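Local coordinates for protein virB8 (Agrobacterium tumefaciens, PDB 2CC3), which is an inner-membrane component of the type IV secretion system and is suggested to help direct T-DNA transfer to plant cells, at residues 16-21 / 130-135. Numbering follows the deposited sequence.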
ATOM      1  N   TRP A  16      -4.658   3.699  -8.977  1.00  5.68           N
ATOM      2  CA  TRP A  16      -5.628   3.348  -7.926  1.00  2.00           C
ATOM      3  C   TRP A  16      -5.054   3.457  -6.557  1.00  2.03           C
ATOM      4  O   TRP A  16      -5.702   3.934  -5.614  1.00  3.77           O
ATOM      5  CB  TRP A  16      -6.199   1.942  -8.122  1.00  2.00           C
ATOM      6  CG  TRP A  16      -6.966   1.540  -6.919  1.00  2.00           C
ATOM      7  CD1 TRP A  16      -6.652   0.527  -6.051  1.00  5.91           C
ATOM      8  CD2 TRP A  16      -8.127   2.171  -6.390  1.00  3.51           C
ATOM      9  NE1 TRP A  16      -7.552   0.482  -5.026  1.00  3.00           N
ATOM     10  CE2 TRP A  16      -8.474   1.480  -5.206  1.00  7.82           C
ATOM     11  CE3 TRP A  16      -8.919   3.257  -6.796  1.00  6.60           C
ATOM     12  CZ2 TRP A  16      -9.586   1.835  -4.425  1.00  3.25           C
ATOM     13  CZ3 TRP A  16     -10.013   3.613  -6.014  1.00  5.35           C
ATOM     14  CH2 TRP A  16     -10.329   2.912  -4.849  1.00  4.61           C
ATOM     15  N   GLU A  17      -3.830   2.972  -6.404  1.00  6.38           N
ATOM     16  CA  GLU A  17      -3.118   3.168  -5.139  1.00  5.23           C
ATOM     17  C   GLU A  17      -2.977   4.678  -4.846  1.00  2.00           C
ATOM     18  O   GLU A  17      -3.182   5.127  -3.714  1.00  2.00           O
ATOM     19  CB  GLU A  17      -1.770   2.469  -5.186  1.00  3.66           C
ATOM     20  CG  GLU A  17      -0.948   2.633  -3.936  1.00 10.56           C
ATOM     21  CD  GLU A  17       0.507   2.299  -4.163  1.00 18.42           C
ATOM     22  OE1 GLU A  17       0.883   1.836  -5.289  1.00 20.27           O
ATOM     23  OE2 GLU A  17       1.282   2.523  -3.211  1.00 21.68           O
ATOM     24  N   TYR A  18      -2.662   5.458  -5.877  1.00  5.10           N
ATOM     25  CA  TYR A  18      -2.666   6.927  -5.754  1.00  3.54           C
ATOM     26  C   TYR A  18      -3.984   7.425  -5.225  1.00  4.50           C
ATOM     27  O   TYR A  18      -4.059   8.080  -4.157  1.00  4.05           O
ATOM     28  CB  TYR A  18      -2.323   7.637  -7.073  1.00  6.65           C
ATOM     29  CG  TYR A  18      -2.143   9.152  -6.911  1.00  6.44           C
ATOM     30  CD1 TYR A  18      -0.904   9.688  -6.537  1.00  6.06           C
ATOM     31  CD2 TYR A  18      -3.214  10.037  -7.141  1.00  5.36           C
ATOM     32  CE1 TYR A  18      -0.732  11.069  -6.390  1.00  7.27           C
ATOM     33  CE2 TYR A  18      -3.073  11.396  -6.989  1.00  2.00           C
ATOM     34  CZ  TYR A  18      -1.832  11.921  -6.613  1.00  6.27           C
ATOM     35  OH  TYR A  18      -1.680  13.277  -6.450  1.00  2.68           O
ATOM     36  N   VAL A  19      -5.049   7.115  -5.947  1.00  6.49           N
ATOM     37  CA  VAL A  19      -6.385   7.501  -5.473  1.00  4.99           C
ATOM     38  C   VAL A  19      -6.627   7.044  -4.045  1.00  5.79           C
ATOM     39  O   VAL A  19      -6.988   7.849  -3.168  1.00  7.71           O
ATOM     40  CB  VAL A  19      -7.498   6.911  -6.382  1.00  8.08           C
ATOM     41  CG1 VAL A  19      -8.900   7.266  -5.851  1.00  6.13           C
ATOM     42  CG2 VAL A  19      -7.314   7.400  -7.769  1.00  2.00           C
ATOM     43  N   ARG A  20      -6.409   5.752  -3.790  1.00  4.27           N
ATOM     44  CA  ARG A  20      -6.734   5.225  -2.487  1.00  5.37           C
ATOM     45  C   ARG A  20      -5.959   5.980  -1.400  1.00  4.38           C
ATOM     46  O   ARG A  20      -6.539   6.381  -0.385  1.00  3.82           O
ATOM     47  CB  ARG A  20      -6.441   3.717  -2.447  1.00  4.50           C
ATOM     48  CG  ARG A  20      -6.799   3.005  -1.170  1.00  6.37           C
ATOM     49  CD  ARG A  20      -6.217   1.552  -1.133  1.00 12.18           C
ATOM     50  NE  ARG A  20      -4.752   1.505  -0.946  1.00 17.83           N
ATOM     51  CZ  ARG A  20      -4.108   1.442   0.234  1.00 18.35           C
ATOM     52  NH1 ARG A  20      -4.757   1.404   1.409  1.00 17.20           N
ATOM     53  NH2 ARG A  20      -2.783   1.403   0.245  1.00 19.11           N
ATOM     54  N   LEU A  21      -4.641   6.125  -1.580  1.00  4.31           N
ATOM     55  CA  LEU A  21      -3.801   6.788  -0.564  1.00  8.25           C
ATOM     56  C   LEU A  21      -4.191   8.262  -0.377  1.00  8.07           C
ATOM     57  O   LEU A  21      -4.158   8.796   0.724  1.00  7.96           O
ATOM     58  CB  LEU A  21      -2.296   6.662  -0.899  1.00  9.08           C
ATOM     59  CG  LEU A  21      -1.562   5.324  -0.694  1.00 11.86           C
ATOM     60  CD1 LEU A  21      -0.260   5.356  -1.435  1.00 14.33           C
ATOM     61  CD2 LEU A  21      -1.287   4.938   0.763  1.00 12.23           C
ATOM     62  N   LEU A 130       5.524   6.291 -12.673  1.00 13.51           N
ATOM     63  CA  LEU A 130       4.346   7.119 -12.856  1.00 14.01           C
ATOM     64  C   LEU A 130       4.381   8.363 -11.978  1.00 11.49           C
ATOM     65  O   LEU A 130       4.619   8.284 -10.778  1.00 12.68           O
ATOM     66  CB  LEU A 130       3.068   6.320 -12.545  1.00 12.55           C
ATOM     67  CG  LEU A 130       2.655   5.170 -13.471  1.00 19.51           C
ATOM     68  CD1 LEU A 130       1.162   4.894 -13.314  1.00 20.90           C
ATOM     69  CD2 LEU A 130       3.003   5.475 -14.957  1.00 21.69           C
ATOM     70  N   VAL A 131       4.132   9.511 -12.583  1.00  9.54           N
ATOM     71  CA  VAL A 131       3.956  10.746 -11.825  1.00  6.97           C
ATOM     72  C   VAL A 131       2.636  11.323 -12.254  1.00  3.76           C
ATOM     73  O   VAL A 131       2.337  11.336 -13.440  1.00  4.19           O
ATOM     74  CB  VAL A 131       5.076  11.750 -12.140  1.00  4.62           C
ATOM     75  CG1 VAL A 131       5.052  12.955 -11.176  1.00  2.00           C
ATOM     76  CG2 VAL A 131       6.399  11.031 -12.107  1.00  2.02           C
ATOM     77  N   VAL A 132       1.847  11.780 -11.284  1.00  6.94           N
ATOM     78  CA  VAL A 132       0.576  12.473 -11.574  1.00  6.20           C
ATOM     79  C   VAL A 132       0.754  13.976 -11.789  1.00  4.30           C
ATOM     80  O   VAL A 132       1.101  14.712 -10.865  1.00  4.21           O
ATOM     81  CB  VAL A 132      -0.484  12.231 -10.479  1.00  2.00           C
ATOM     82  CG1 VAL A 132      -1.838  12.909 -10.861  1.00  2.00           C
ATOM     83  CG2 VAL A 132      -0.642  10.714 -10.244  1.00  2.00           C
ATOM     84  N   THR A 133       0.446  14.402 -13.010  1.00 10.22           N
ATOM     85  CA  THR A 133       0.625  15.785 -13.505  1.00 13.04           C
ATOM     86  C   THR A 133      -0.631  16.678 -13.451  1.00 14.52           C
ATOM     87  O   THR A 133      -0.529  17.931 -13.430  1.00 15.44           O
ATOM     88  CB  THR A 133       1.124  15.761 -14.961  1.00 12.84           C
ATOM     89  OG1 THR A 133       0.243  14.962 -15.771  1.00 13.28           O
ATOM     90  CG2 THR A 133       2.503  15.184 -15.002  1.00 10.72           C
ATOM     91  N   SER A 134      -1.804  16.035 -13.451  1.00 12.43           N
ATOM     92  CA  SER A 134      -3.066  16.670 -13.101  1.00  9.11           C
ATOM     93  C   SER A 134      -4.025  15.719 -12.354  1.00  9.91           C
ATOM     94  O   SER A 134      -4.081  14.510 -12.628  1.00  8.02           O
ATOM     95  CB  SER A 134      -3.735  17.275 -14.337  1.00  9.53           C
ATOM     96  OG  SER A 134      -4.968  17.858 -13.964  1.00  7.94           O
ATOM     97  N   TYR A 135      -4.762  16.282 -11.402  1.00  8.42           N
ATOM     98  CA  TYR A 135      -5.660  15.526 -10.547  1.00  7.28           C
ATOM     99  C   TYR A 135      -6.814  16.364 -10.027  1.00  7.60           C
ATOM    100  O   TYR A 135      -6.605  17.330  -9.305  1.00  8.45           O
ATOM    101  CB  TYR A 135      -4.945  15.029  -9.315  1.00  4.86           C
ATOM    102  CG  TYR A 135      -5.803  14.108  -8.463  1.00  6.32           C
ATOM    103  CD1 TYR A 135      -5.876  12.741  -8.755  1.00  2.99           C
ATOM    104  CD2 TYR A 135      -6.533  14.598  -7.357  1.00  2.00           C
ATOM    105  CE1 TYR A 135      -6.631  11.875  -7.959  1.00  3.18           C
ATOM    106  CE2 TYR A 135      -7.287  13.755  -6.590  1.00  2.00           C
ATOM    107  CZ  TYR A 135      -7.317  12.375  -6.883  1.00  5.50           C
ATOM    108  OH  TYR A 135      -8.071  11.476  -6.127  1.00  6.26           O
TER
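The ring of Tyr18 is engaged on a face and at an edge by two side chains of 130-135, a compact example of how one aromatic ring can join a helix to a sheet in two ways at once. Over one face sits a methyl of Val132: CG2 lies 3.7 Å from the ring centroid and 6° off the normal, a nearly centred CH-pi contact. At the edge comes Tyr135: the CD2-CE2 edge of Tyr18 meets its CD1 and CE1 obliquely, in an offset edge-to-face pair with the planes at 68° and the centroids 5.4 Å apart. The closest approach, 3.6 Å, is from Tyr18 CE2 to Tyr135 CD1. Tyr18 reaches this place because its CG stands anti to the backbone N (chi1 -172°), carrying the ring off the helix toward Val132 and Tyr135. Val19 adds a looser touch, its CG1 lying 4.3 Å from Tyr135 OH. Both phenols are buried with their hydroxyls satisfied: Tyr18 OH by Ser41 and Arg22, Tyr135 OH by Glu23. A classic beta bulge, where Thr133 and Ser134 both face Arg111, separates Val132 from Tyr135, which both point toward the helix. In this NTF2-clan periplasmic domain the contact joins helix 6-23 to 130-139, one of the two outer strands of the four-stranded antiparallel sheet, with Val110 of strand 102-114 touching Val132 and Tyr135, and strand 85-96 meeting Val19, while Leu21, further along the same helix, packs on helix 30-39.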